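Local coordinates for penicillin-binding protein 2B (Streptococcus pneumoniae, PDB 2WAD) that probably forms peptide cross-links between adjacent glycan strands of cell-wall peptidoglycan as part of the elongasome, and binds penicillin, at residues Ile421-Lys426 / Tyr442-Tyr447; Thr435-Leu440 / Leu584-Tyr589; Gln590-Thr595 / Ala603-Ala608; Ser611-Thr616 / Ala638-Pro643. One frame throughout, in Å; residues are numbered along the deposited sequence.

In the fold
All four contacts lie in the transpeptidase domain. Contacts 1 and 2 interlock along the chain, their segments alternating; contact 3 follows, then contact 4. Helix 436-442 runs from contact 2 toward contact 1, whose centre is about 14 Å away. Helix 578-593 serves contacts 2 and 3, about 13 Å apart between centres, and lies against strand 613-616 of contact 4, at an edge of the six-stranded antiparallel sheet. Contacts 3 and 4 are closest, about 10 Å between centres. Contacts 1 and 4 are about 23 Å apart by centre, yet Lys-615 bonds Ser-443 beside the probable nucleophile Ser-386. Together they join the helical part to the sheet's edge, contact 1 and Lys-615 reaching the probable active site.

Contact 1: Ile421-Lys426 / Tyr442-Tyr447; sequences IYSWYK and YSSNAY. Unlike the reference sequence in segment 421-426: Tyr-422 (reference Asn), Lys-426 (reference Thr). Unlike the reference sequence in segment 442-447: Ala-446 (reference Thr).
Ser-423 holds its hydroxyl beside its own backbone N and anti to its carbonyl carbon (chi1 -69°), which lets Ser-423 OG accept from Asn-445 N over 2.8 Å. In Trp-424, CG sits between backbone N and carbonyl carbon (66°), and from there the pyrrole edge of the indole reaches the carbonyl of Tyr-442. The side-chain amide of Asn-445 adds a second bond to the loop, ND2 to Tyr-422 O at 3.1 Å, fairly straight at 158° and with the acceptor near the amide plane. Trp-424 NE1 donates to Tyr-442 O at 2.8 Å, the oxygen lying close to the plane of the indole. One water ties the two backbones: it accepts from Trp-424 N (3.1 Å) and donates to Ser-443 O (3.2 Å). Tyr-425 brings its ring edge to the gripped Tyr-442 O and packs CE1 on Tyr-442 CB at 4.0 Å. Tyr-425 OH stands 3.4 Å from Ser-444 CB and is hydrogen-bonded to Asp-410, a residue that also binds Ser-444 OG. Ser-443, with positive phi, closes a Schellman motif at the end of helix 436-442; Ser-444 then N-caps helix 445-455, its OG accepting from Tyr-447 N. This sharp passage sets Ser-443 OG against Ser-386, the probable acyl-ester nucleophile, and Lys-615, while Asn-445 OD1 takes a bond from Lys-389. Such an arrangement is characteristic of the SxN motif of penicillin-binding transpeptidases, here bonded through Asn-445 and Tyr-442 O to the 421-426 loop.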
loop_
_atom_site.group_PDB
_atom_site.type_symbol
_atom_site.label_atom_id
_atom_site.label_comp_id
_atom_site.label_asym_id
_atom_site.label_seq_id
_atom_site.Cartn_x
_atom_site.Cartn_y
_atom_site.Cartn_z
ATOM N N ILE A 421 8.947 11.400 -37.407
ATOM C CA ILE A 421 8.351 11.775 -36.125
ATOM C C ILE A 421 7.941 13.244 -36.131
ATOM O O ILE A 421 8.770 14.118 -36.441
ATOM C CB ILE A 421 9.342 11.537 -34.944
ATOM C CG1 ILE A 421 9.613 10.043 -34.738
ATOM C CG2 ILE A 421 8.816 12.140 -33.670
ATOM C CD1 ILE A 421 11.046 9.781 -34.260
ATOM N N TYR A 422 6.687 13.500 -35.746
ATOM C CA TYR A 422 6.116 14.857 -35.675
ATOM C C TYR A 422 5.597 15.149 -34.273
ATOM O O TYR A 422 5.475 14.239 -33.442
ATOM C CB TYR A 422 4.925 15.005 -36.638
ATOM C CG TYR A 422 5.268 14.823 -38.094
ATOM C CD1 TYR A 422 5.716 15.885 -38.857
ATOM C CD2 TYR A 422 5.163 13.579 -38.699
ATOM C CE1 TYR A 422 6.048 15.722 -40.186
ATOM C CE2 TYR A 422 5.496 13.406 -40.030
ATOM C CZ TYR A 422 5.932 14.481 -40.774
ATOM O OH TYR A 422 6.262 14.318 -42.113
ATOM N N SER A 423 5.261 16.416 -34.031
ATOM C CA SER A 423 4.606 16.814 -32.791
ATOM C C SER A 423 3.110 16.931 -33.080
ATOM O O SER A 423 2.687 16.684 -34.206
ATOM C CB SER A 423 5.173 18.148 -32.302
ATOM O OG SER A 423 6.511 17.978 -31.859
ATOM N N TRP A 424 2.317 17.307 -32.086
ATOM C CA TRP A 424 0.868 17.417 -32.261
ATOM C C TRP A 424 0.497 18.422 -33.358
ATOM O O TRP A 424 -0.522 18.272 -34.012
ATOM C CB TRP A 424 0.188 17.778 -30.934
ATOM C CG TRP A 424 0.511 19.147 -30.384
ATOM C CD1 TRP A 424 1.509 19.469 -29.493
ATOM C CD2 TRP A 424 -0.201 20.366 -30.638
ATOM N NE1 TRP A 424 1.448 20.808 -29.173
ATOM C CE2 TRP A 424 0.418 21.384 -29.877
ATOM C CE3 TRP A 424 -1.299 20.700 -31.441
ATOM C CZ2 TRP A 424 -0.031 22.704 -29.894
ATOM C CZ3 TRP A 424 -1.742 22.027 -31.448
ATOM C CH2 TRP A 424 -1.108 23.005 -30.678
ATOM N N TYR A 425 1.349 19.415 -33.582
ATOM C CA TYR A 425 1.102 20.450 -34.586
ATOM C C TYR A 425 1.634 20.170 -36.006
ATOM O O TYR A 425 1.491 21.006 -36.892
ATOM C CB TYR A 425 1.661 21.779 -34.069
ATOM C CG TYR A 425 3.004 21.718 -33.361
ATOM C CD1 TYR A 425 3.077 21.724 -31.968
ATOM C CD2 TYR A 425 4.196 21.697 -34.079
ATOM C CE1 TYR A 425 4.291 21.693 -31.301
ATOM C CE2 TYR A 425 5.427 21.669 -33.427
ATOM C CZ TYR A 425 5.470 21.680 -32.040
ATOM O OH TYR A 425 6.693 21.669 -31.389
ATOM N N LYS A 426 2.257 19.009 -36.208
ATOM C CA LYS A 426 2.704 18.542 -37.529
ATOM C C LYS A 426 3.480 19.591 -38.323
ATOM O O LYS A 426 4.518 20.081 -37.887
ATOM C CB LYS A 426 1.528 18.026 -38.381
ATOM C CG LYS A 426 0.532 17.136 -37.657
ATOM C CD LYS A 426 1.216 15.837 -37.280
ATOM C CE LYS A 426 0.281 14.842 -36.611
ATOM N NZ LYS A 426 1.069 13.677 -36.116
ATOM N N TYR A 442 5.320 24.055 -25.758
ATOM C CA TYR A 442 4.657 23.501 -26.938
ATOM C C TYR A 442 4.551 21.982 -26.989
ATOM O O TYR A 442 3.845 21.418 -27.838
ATOM C CB TYR A 442 5.370 23.943 -28.215
ATOM C CG TYR A 442 5.691 25.408 -28.327
ATOM C CD1 TYR A 442 4.968 26.369 -27.626
ATOM C CD2 TYR A 442 6.720 25.837 -29.160
ATOM C CE1 TYR A 442 5.287 27.725 -27.737
ATOM C CE2 TYR A 442 7.031 27.182 -29.284
ATOM C CZ TYR A 442 6.325 28.121 -28.568
ATOM O OH TYR A 442 6.676 29.456 -28.707
ATOM N N SER A 443 5.245 21.319 -26.070
ATOM C CA SER A 443 5.318 19.863 -26.061
ATOM C C SER A 443 5.971 19.340 -27.332
ATOM O O SER A 443 5.448 18.446 -27.987
ATOM C CB SER A 443 3.947 19.213 -25.823
ATOM O OG SER A 443 4.081 17.899 -25.267
ATOM N N SER A 444 7.115 19.917 -27.671
ATOM C CA SER A 444 7.829 19.531 -28.880
ATOM C C SER A 444 8.433 18.137 -28.756
ATOM O O SER A 444 9.255 17.887 -27.863
ATOM C CB SER A 444 8.958 20.534 -29.137
ATOM O OG SER A 444 9.866 20.005 -30.079
ATOM N N ASN A 445 8.053 17.234 -29.653
ATOM C CA ASN A 445 8.794 15.977 -29.772
ATOM C C ASN A 445 10.181 16.146 -30.416
ATOM O O ASN A 445 11.094 15.389 -30.095
ATOM C CB ASN A 445 8.004 14.919 -30.550
ATOM C CG ASN A 445 6.878 14.280 -29.743
ATOM O OD1 ASN A 445 6.862 14.282 -28.504
ATOM N ND2 ASN A 445 5.936 13.682 -30.461
ATOM N N ALA A 446 10.348 17.115 -31.317
ATOM C CA ALA A 446 11.633 17.299 -32.008
ATOM C C ALA A 446 12.754 17.575 -31.017
ATOM O O ALA A 446 13.887 17.110 -31.203
ATOM C CB ALA A 446 11.579 18.427 -33.029
ATOM N N TYR A 447 12.443 18.358 -29.989
ATOM C CA TYR A 447 13.488 18.765 -29.034
ATOM C C TYR A 447 14.023 17.558 -28.234
ATOM O O TYR A 447 15.249 17.434 -28.034
ATOM C CB TYR A 447 12.958 19.846 -28.084
ATOM C CG TYR A 447 14.039 20.604 -27.327
ATOM C CD1 TYR A 447 14.599 21.752 -27.861
ATOM C CD2 TYR A 447 14.515 20.157 -26.096
ATOM C CE1 TYR A 447 15.598 22.446 -27.195
ATOM C CE2 TYR A 447 15.529 20.836 -25.424
ATOM C CZ TYR A 447 16.054 21.978 -25.985
ATOM O OH TYR A 447 17.053 22.679 -25.355
HETATM O O HOH W 1 3.687 16.317 -29.518
#

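Contact 2: Thr435-Leu440 / Leu584-Tyr589; sequences TAVEAL and LHQGFY. Unlike the reference sequence in segment 435-440: Glu-438 (reference Gln).
Val-437 and Leu-440 of helix 436-442 pack on Gly-587 of helix 578-593, a helix-helix contact in the helical part of the transpeptidase fold. The axes come within 7.8 Å and run roughly the same way, with a crossing angle of -38°. The tight part centres on Gly-587, where the lack of a side chain lets the backbones close in: CA lies 3.7 Å from Val-437 O and 4.0 Å from Leu-440 CB. Val-437 keeps CG1 anti to its backbone N (chi1 175°), and this methyl rests 3.8 Å from the same Gly-587 CA. The solvent side is sparser: exposed Gln-586 offers one aliphatic contact, CG to Val-437 CG1 at 3.9 Å. Before this, helix 436-442 opens with a capping box, Thr-435 OG1 accepting from Glu-438 N and Glu-438 OE1 from Thr-435 N. Inward, Leu-440 and Leu-584 also touch helix 389-398, at Ile-393 and Ser-394 respectively. The two methyl branches of Leu-440 divide the work: CD1 meets Leu-584 CD2 at 4.0 Å, and CD2 approaches the edge of the Phe-588 ring, 4.3 Å from CE1.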
loop_
_atom_site.group_PDB
_atom_site.type_symbol
_atom_site.label_atom_id
_atom_site.label_comp_id
_atom_site.label_asym_id
_atom_site.label_seq_id
_atom_site.Cartn_x
_atom_site.Cartn_y
_atom_site.Cartn_z
ATOM N N THR A 435 13.655 26.985 -27.988
ATOM C CA THR A 435 14.435 26.831 -26.764
ATOM C C THR A 435 13.893 25.713 -25.872
ATOM O O THR A 435 12.886 25.071 -26.176
ATOM C CB THR A 435 14.417 28.119 -25.913
ATOM O OG1 THR A 435 13.083 28.380 -25.441
ATOM C CG2 THR A 435 14.979 29.334 -26.684
ATOM N N ALA A 436 14.566 25.472 -24.753
ATOM C CA ALA A 436 14.170 24.358 -23.889
ATOM C C ALA A 436 12.834 24.702 -23.211
ATOM O O ALA A 436 11.941 23.858 -23.099
ATOM C CB ALA A 436 15.265 24.054 -22.880
ATOM N N VAL A 437 12.694 25.964 -22.824
ATOM C CA VAL A 437 11.470 26.490 -22.214
ATOM C C VAL A 437 10.284 26.304 -23.166
ATOM O O VAL A 437 9.226 25.855 -22.740
ATOM C CB VAL A 437 11.634 27.981 -21.877
ATOM C CG1 VAL A 437 10.319 28.590 -21.359
ATOM C CG2 VAL A 437 12.787 28.222 -20.880
ATOM N N GLU A 438 10.497 26.600 -24.453
ATOM C CA GLU A 438 9.461 26.580 -25.476
ATOM C C GLU A 438 9.143 25.157 -25.887
ATOM O O GLU A 438 7.981 24.838 -26.175
ATOM C CB GLU A 438 9.892 27.378 -26.730
ATOM C CG GLU A 438 9.820 28.924 -26.600
ATOM C CD GLU A 438 10.705 29.643 -27.641
ATOM O OE1 GLU A 438 11.335 28.963 -28.477
ATOM O OE2 GLU A 438 10.789 30.885 -27.631
ATOM N N ALA A 439 10.182 24.320 -25.934
ATOM C CA ALA A 439 9.976 22.886 -26.061
ATOM C C ALA A 439 8.982 22.337 -25.043
ATOM O O ALA A 439 8.137 21.508 -25.362
ATOM C CB ALA A 439 11.301 22.115 -25.989
ATOM N N LEU A 440 9.086 22.784 -23.806
ATOM C CA LEU A 440 8.121 22.354 -22.792
ATOM C C LEU A 440 6.753 23.005 -23.028
ATOM O O LEU A 440 5.714 22.325 -22.984
ATOM C CB LEU A 440 8.664 22.630 -21.387
ATOM C CG LEU A 440 9.807 21.704 -20.926
ATOM C CD1 LEU A 440 10.475 22.162 -19.646
ATOM C CD2 LEU A 440 9.343 20.271 -20.730
ATOM N N LEU A 584 13.429 24.468 -16.229
ATOM C CA LEU A 584 12.254 23.605 -16.176
ATOM C C LEU A 584 11.056 24.349 -15.584
ATOM O O LEU A 584 9.967 24.239 -16.121
ATOM C CB LEU A 584 12.516 22.334 -15.366
ATOM C CG LEU A 584 13.662 21.424 -15.834
ATOM C CD1 LEU A 584 13.745 20.170 -14.938
ATOM C CD2 LEU A 584 13.603 21.055 -17.342
ATOM N N HIS A 585 11.258 25.055 -14.468
ATOM C CA HIS A 585 10.230 25.878 -13.822
ATOM C C HIS A 585 9.606 26.948 -14.736
ATOM O O HIS A 585 8.412 27.230 -14.639
ATOM C CB HIS A 585 10.802 26.540 -12.559
ATOM C CG HIS A 585 10.962 25.610 -11.389
ATOM N ND1 HIS A 585 11.334 26.047 -10.137
ATOM C CD2 HIS A 585 10.782 24.274 -11.274
ATOM C CE1 HIS A 585 11.378 25.023 -9.303
ATOM N NE2 HIS A 585 11.044 23.932 -9.967
ATOM N N GLN A 586 10.404 27.539 -15.622
ATOM C CA GLN A 586 9.901 28.548 -16.563
ATOM C C GLN A 586 9.091 27.855 -17.660
ATOM O O GLN A 586 8.057 28.366 -18.083
ATOM C CB GLN A 586 11.052 29.388 -17.158
ATOM C CG GLN A 586 10.655 30.557 -18.064
ATOM C CD GLN A 586 9.901 31.686 -17.344
ATOM O OE1 GLN A 586 10.075 31.904 -16.146
ATOM N NE2 GLN A 586 9.066 32.412 -18.082
ATOM N N GLY A 587 9.534 26.685 -18.107
ATOM C CA GLY A 587 8.746 25.935 -19.076
ATOM C C GLY A 587 7.375 25.525 -18.561
ATOM O O GLY A 587 6.369 25.702 -19.243
ATOM N N PHE A 588 7.325 24.955 -17.360
ATOM C CA PHE A 588 6.044 24.559 -16.749
ATOM C C PHE A 588 5.159 25.780 -16.494
ATOM O O PHE A 588 3.926 25.694 -16.469
ATOM C CB PHE A 588 6.236 23.777 -15.436
ATOM C CG PHE A 588 6.520 22.307 -15.620
ATOM C CD1 PHE A 588 7.297 21.850 -16.676
ATOM C CD2 PHE A 588 6.007 21.369 -14.728
ATOM C CE1 PHE A 588 7.582 20.490 -16.844
ATOM C CE2 PHE A 588 6.273 19.997 -14.904
ATOM C CZ PHE A 588 7.063 19.573 -15.968
ATOM N N TYR A 589 5.786 26.925 -16.279
ATOM C CA TYR A 589 5.007 28.130 -16.014
ATOM C C TYR A 589 4.363 28.658 -17.295
ATOM O O TYR A 589 3.202 29.050 -17.289
ATOM C CB TYR A 589 5.871 29.223 -15.376
ATOM C CG TYR A 589 5.118 30.533 -15.196
ATOM C CD1 TYR A 589 4.332 30.769 -14.065
ATOM C CD2 TYR A 589 5.177 31.527 -16.170
ATOM C CE1 TYR A 589 3.639 31.947 -13.909
ATOM C CE2 TYR A 589 4.491 32.718 -16.018
ATOM C CZ TYR A 589 3.734 32.917 -14.878
ATOM O OH TYR A 589 3.039 34.081 -14.689
#

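Contact 3: Gln590-Thr595 / Ala603-Ala608; sequences QVSHGT and AFSDGA. Unlike the reference sequence in segment 590-595: Ser-592 (reference Ala). Unlike the reference sequence in segment 603-608: Asp-606 (reference Asn).
In the transpeptidase domain, the loop between helix 578-593 and strand 613-616 returns against the C-terminal part of the helix it has just left, with Val-591 and Ser-592 meeting Phe-604 and Ser-605. Ser-592 and Phe-604 face one another through their CB atoms, 3.7 Å apart. Next to this pair, Val-591 CG1 comes to the edge of the Phe-604 ring, 4.0 Å from CE2, so the aromatic ring is touched from the helix by a methyl group and a methylene. Ser-605 sends its hydroxyl to the carbonyl of Ser-592, near the end of the helix. Ser-605 OG to Ser-592 O is 2.4 Å as modelled, very short for a hydrogen bond and doubtful in its exact length. The same OG sits about 4.0 Å above the centre of one face of the His-593 imidazole. That ring stacks on Tyr-589 and gives ND1 to Tyr-589 O, with a weak second bond to Ser-592 OG. In Ser-592 the hydroxyl stands between backbone N and carbonyl carbon (chi1 57°), within hydrogen-bonding range of the carbonyls of Tyr-589 and Ile-612, which must share its one proton. Past Ser-605 the loop reverses in a type II turn, Ala-608 N bonding to Ser-605 O at 3.0 Å, with Gly-607 at positive phi. Phe-604 lies among helix 578-593, Pro-663 and Ala-666 of helix 661-676, and Ala-634 and Ala-636 of strand 634-638.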
loop_
_atom_site.group_PDB
_atom_site.type_symbol
_atom_site.label_atom_id
_atom_site.label_comp_id
_atom_site.label_asym_id
_atom_site.label_seq_id
_atom_site.Cartn_x
_atom_site.Cartn_y
_atom_site.Cartn_z
ATOM N N GLN A 590 5.116 28.641 -18.392
ATOM C CA GLN A 590 4.630 29.057 -19.704
ATOM C C GLN A 590 3.630 28.081 -20.343
ATOM O O GLN A 590 2.839 28.471 -21.197
ATOM C CB GLN A 590 5.826 29.352 -20.633
ATOM C CG GLN A 590 6.662 30.601 -20.211
ATOM C CD GLN A 590 7.710 31.065 -21.236
ATOM O OE1 GLN A 590 7.668 30.724 -22.425
ATOM N NE2 GLN A 590 8.679 31.837 -20.758
ATOM N N VAL A 591 3.672 26.811 -19.957
ATOM C CA VAL A 591 2.684 25.837 -20.402
ATOM C C VAL A 591 1.301 26.354 -20.000
ATOM O O VAL A 591 0.316 26.129 -20.711
ATOM C CB VAL A 591 2.901 24.470 -19.691
ATOM C CG1 VAL A 591 1.651 23.598 -19.761
ATOM C CG2 VAL A 591 4.104 23.735 -20.279
ATOM N N SER A 592 1.228 27.026 -18.852
ATOM C CA SER A 592 -0.061 27.448 -18.309
ATOM C C SER A 592 -0.328 28.951 -18.438
ATOM O O SER A 592 -1.441 29.378 -18.170
ATOM C CB SER A 592 -0.225 27.043 -16.849
ATOM O OG SER A 592 0.828 27.579 -16.067
ATOM N N HIS A 593 0.671 29.738 -18.837
ATOM C CA HIS A 593 0.547 31.197 -18.883
ATOM C C HIS A 593 0.888 31.771 -20.252
ATOM O O HIS A 593 0.763 32.979 -20.458
ATOM C CB HIS A 593 1.386 31.894 -17.801
ATOM C CG HIS A 593 0.924 31.611 -16.397
ATOM N ND1 HIS A 593 1.204 30.431 -15.735
ATOM C CD2 HIS A 593 0.216 32.366 -15.527
ATOM C CE1 HIS A 593 0.674 30.468 -14.526
ATOM N NE2 HIS A 593 0.058 31.625 -14.378
ATOM N N GLY A 594 1.322 30.917 -21.179
ATOM C CA GLY A 594 1.791 31.378 -22.487
ATOM C C GLY A 594 0.722 31.953 -23.409
ATOM O O GLY A 594 -0.470 31.743 -23.212
ATOM N N THR A 595 1.152 32.651 -24.454
ATOM C CA THR A 595 0.200 33.285 -25.367
ATOM C C THR A 595 0.449 32.933 -26.826
ATOM O O THR A 595 0.044 33.671 -27.725
ATOM C CB THR A 595 0.244 34.808 -25.239
ATOM O OG1 THR A 595 1.577 35.254 -25.524
ATOM C CG2 THR A 595 -0.159 35.246 -23.811
ATOM N N ALA A 603 -5.593 25.800 -20.105
ATOM C CA ALA A 603 -6.681 25.266 -19.271
ATOM C C ALA A 603 -6.359 25.168 -17.773
ATOM O O ALA A 603 -7.285 25.251 -16.946
ATOM C CB ALA A 603 -7.229 23.932 -19.813
ATOM N N PHE A 604 -5.075 25.004 -17.440
ATOM C CA PHE A 604 -4.587 25.012 -16.047
ATOM C C PHE A 604 -4.955 26.306 -15.301
ATOM O O PHE A 604 -5.240 26.260 -14.112
ATOM C CB PHE A 604 -3.049 24.892 -15.946
ATOM C CG PHE A 604 -2.503 23.496 -16.110
ATOM C CD1 PHE A 604 -2.930 22.468 -15.291
ATOM C CD2 PHE A 604 -1.523 23.233 -17.067
ATOM C CE1 PHE A 604 -2.428 21.176 -15.416
ATOM C CE2 PHE A 604 -0.989 21.936 -17.202
ATOM C CZ PHE A 604 -1.449 20.902 -16.376
ATOM N N SER A 605 -4.866 27.450 -15.977
ATOM C CA SER A 605 -5.043 28.757 -15.330
ATOM C C SER A 605 -6.486 29.246 -15.363
ATOM O O SER A 605 -6.822 30.184 -14.648
ATOM C CB SER A 605 -4.196 29.831 -16.012
ATOM O OG SER A 605 -2.873 29.391 -16.224
ATOM N N ASP A 606 -7.324 28.610 -16.178
ATOM C CA ASP A 606 -8.699 29.067 -16.412
ATOM C C ASP A 606 -9.603 28.818 -15.203
ATOM O O ASP A 606 -10.139 27.718 -15.028
ATOM C CB ASP A 606 -9.271 28.391 -17.664
ATOM C CG ASP A 606 -10.675 28.873 -18.020
ATOM O OD1 ASP A 606 -11.230 29.753 -17.319
ATOM O OD2 ASP A 606 -11.227 28.361 -19.022
ATOM N N GLY A 607 -9.774 29.843 -14.374
ATOM C CA GLY A 607 -10.478 29.691 -13.104
ATOM C C GLY A 607 -9.582 29.227 -11.959
ATOM O O GLY A 607 -10.070 28.843 -10.898
ATOM N N ALA A 608 -8.269 29.287 -12.169
ATOM C CA ALA A 608 -7.274 29.013 -11.126
ATOM C C ALA A 608 -7.250 30.052 -10.003
ATOM O O ALA A 608 -7.095 31.246 -10.280
ATOM C CB ALA A 608 -5.888 28.898 -11.744
#

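Contact 4: Ser611-Thr616 / Ala638-Pro643; sequences SISGKT and APTENP. Unlike the reference sequence in segment 638-643: Thr-640 (reference Ser), Glu-641 (reference Asp).
Thr-640 OG1 is gripped by two serine hydroxyls, Ser-611 OG at 2.7 Å and Ser-613 OG at 2.8 Å; in each pair either oxygen could supply the proton. Thr-640 places OG1 beside its own backbone N and anti to its carbonyl carbon (chi1 -64°), aimed at the two serines, and its CG2 methyl lies 3.4 Å from Ser-613 OG. The two bonds together would fix the rotation of the threonine side chain. Its backbone joins in: Thr-640 N donates to Ser-611 O over 2.8 Å, approaching from above the carbonyl plane, 40° out of it. Ser-611 O also receives a CA-H...O contact from Pro-639 CA at 3.3 Å. Pro-639 follows a cis peptide bond and starts a type I turn, closed by Asn-642 N to Pro-639 O. The turn links strands 634-638 and 645-650 of the antiparallel sheet, while Ser-613 begins strand 613-616, at the edge of that sheet. Farther along that strand Lys-615 and Thr-616 match the KTG-type motif of penicillin-binding transpeptidases, with Lys-615 NZ bonded to Thr-616 O and directed toward the active-site serines. Tyr-589 of helix 578-593 touches both Ser-611 and Thr-640, and Ile-670 of helix 661-676 packs on Ile-612 and Ala-638. On the apolar side Ala-638 CB meets Ile-612 CG1 at 4.1 Å; the same Ala-638 CB also lies 3.4 Å from the carbonyl oxygen Ser-611 O.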
loop_
_atom_site.group_PDB
_atom_site.type_symbol
_atom_site.label_atom_id
_atom_site.label_comp_id
_atom_site.label_asym_id
_atom_site.label_seq_id
_atom_site.Cartn_x
_atom_site.Cartn_y
_atom_site.Cartn_z
ATOM N N SER A 611 -1.669 30.634 -8.698
ATOM C CA SER A 611 -0.832 30.431 -9.870
ATOM C C SER A 611 -0.375 28.971 -9.961
ATOM O O SER A 611 0.235 28.447 -9.036
ATOM C CB SER A 611 0.381 31.353 -9.795
ATOM O OG SER A 611 1.261 31.095 -10.879
ATOM N N ILE A 612 -0.673 28.339 -11.090
ATOM C CA ILE A 612 -0.425 26.931 -11.352
ATOM C C ILE A 612 0.606 26.784 -12.474
ATOM O O ILE A 612 0.515 27.471 -13.505
ATOM C CB ILE A 612 -1.740 26.227 -11.780
ATOM C CG1 ILE A 612 -2.743 26.275 -10.623
ATOM C CG2 ILE A 612 -1.453 24.785 -12.177
ATOM C CD1 ILE A 612 -4.025 25.584 -10.870
ATOM N N SER A 613 1.590 25.912 -12.246
ATOM C CA SER A 613 2.561 25.511 -13.264
ATOM C C SER A 613 2.369 24.017 -13.547
ATOM O O SER A 613 1.973 23.254 -12.663
ATOM C CB SER A 613 3.975 25.777 -12.752
ATOM O OG SER A 613 4.164 27.151 -12.451
ATOM N N GLY A 614 2.601 23.575 -14.772
ATOM C CA GLY A 614 2.351 22.174 -15.050
ATOM C C GLY A 614 2.799 21.738 -16.428
ATOM O O GLY A 614 3.522 22.469 -17.118
ATOM N N LYS A 615 2.335 20.558 -16.841
ATOM C CA LYS A 615 2.714 20.002 -18.152
ATOM C C LYS A 615 1.619 19.014 -18.561
ATOM O O LYS A 615 1.136 18.245 -17.740
ATOM C CB LYS A 615 4.088 19.308 -18.041
ATOM C CG LYS A 615 4.626 18.662 -19.313
ATOM C CD LYS A 615 4.995 19.728 -20.332
ATOM C CE LYS A 615 5.342 19.136 -21.694
ATOM N NZ LYS A 615 4.135 18.582 -22.423
ATOM N N THR A 616 1.181 19.081 -19.810
ATOM C CA THR A 616 0.155 18.197 -20.352
ATOM C C THR A 616 0.725 16.951 -21.045
ATOM O O THR A 616 1.904 16.904 -21.439
ATOM C CB THR A 616 -0.622 18.896 -21.470
ATOM O OG1 THR A 616 0.307 19.274 -22.501
ATOM C CG2 THR A 616 -1.404 20.099 -20.939
ATOM N N ALA A 638 1.588 24.086 -7.349
ATOM C CA ALA A 638 1.071 25.402 -6.981
ATOM C C ALA A 638 1.213 25.620 -5.479
ATOM O O ALA A 638 1.225 24.672 -4.699
ATOM C CB ALA A 638 -0.423 25.536 -7.378
ATOM N N PRO A 639 1.295 26.886 -5.054
ATOM C CA PRO A 639 1.407 27.982 -6.004
ATOM C C PRO A 639 2.781 28.052 -6.662
ATOM O O PRO A 639 3.780 27.599 -6.096
ATOM C CB PRO A 639 1.133 29.232 -5.161
ATOM C CG PRO A 639 0.930 28.791 -3.759
ATOM C CD PRO A 639 0.819 27.298 -3.721
ATOM N N THR A 640 2.833 28.572 -7.881
ATOM C CA THR A 640 4.096 28.614 -8.597
ATOM C C THR A 640 5.248 29.027 -7.674
ATOM O O THR A 640 6.287 28.376 -7.642
ATOM C CB THR A 640 3.995 29.550 -9.805
ATOM O OG1 THR A 640 3.039 29.009 -10.726
ATOM C CG2 THR A 640 5.340 29.721 -10.501
ATOM N N GLU A 641 5.073 30.101 -6.911
ATOM C CA GLU A 641 6.235 30.717 -6.275
ATOM C C GLU A 641 6.638 29.994 -4.993
ATOM O O GLU A 641 7.748 30.163 -4.495
ATOM C CB GLU A 641 5.976 32.202 -6.003
ATOM C CG GLU A 641 5.560 33.027 -7.225
ATOM C CD GLU A 641 6.733 33.660 -7.958
ATOM O OE1 GLU A 641 7.625 34.224 -7.285
ATOM O OE2 GLU A 641 6.768 33.611 -9.209
ATOM N N ASN A 642 5.739 29.192 -4.439
ATOM C CA ASN A 642 6.032 28.535 -3.174
ATOM C C ASN A 642 5.208 27.255 -3.031
ATOM O O ASN A 642 4.223 27.233 -2.300
ATOM C CB ASN A 642 5.739 29.494 -2.013
ATOM C CG ASN A 642 5.962 28.850 -0.660
ATOM O OD1 ASN A 642 6.872 28.041 -0.491
ATOM N ND2 ASN A 642 5.135 29.211 0.310
ATOM N N PRO A 643 5.624 26.182 -3.721
ATOM C CA PRO A 643 4.702 25.089 -3.956
ATOM C C PRO A 643 4.246 24.341 -2.704
ATOM O O PRO A 643 5.051 23.926 -1.859
ATOM C CB PRO A 643 5.469 24.190 -4.923
ATOM C CG PRO A 643 6.433 25.125 -5.631
ATOM C CD PRO A 643 6.857 26.049 -4.521
#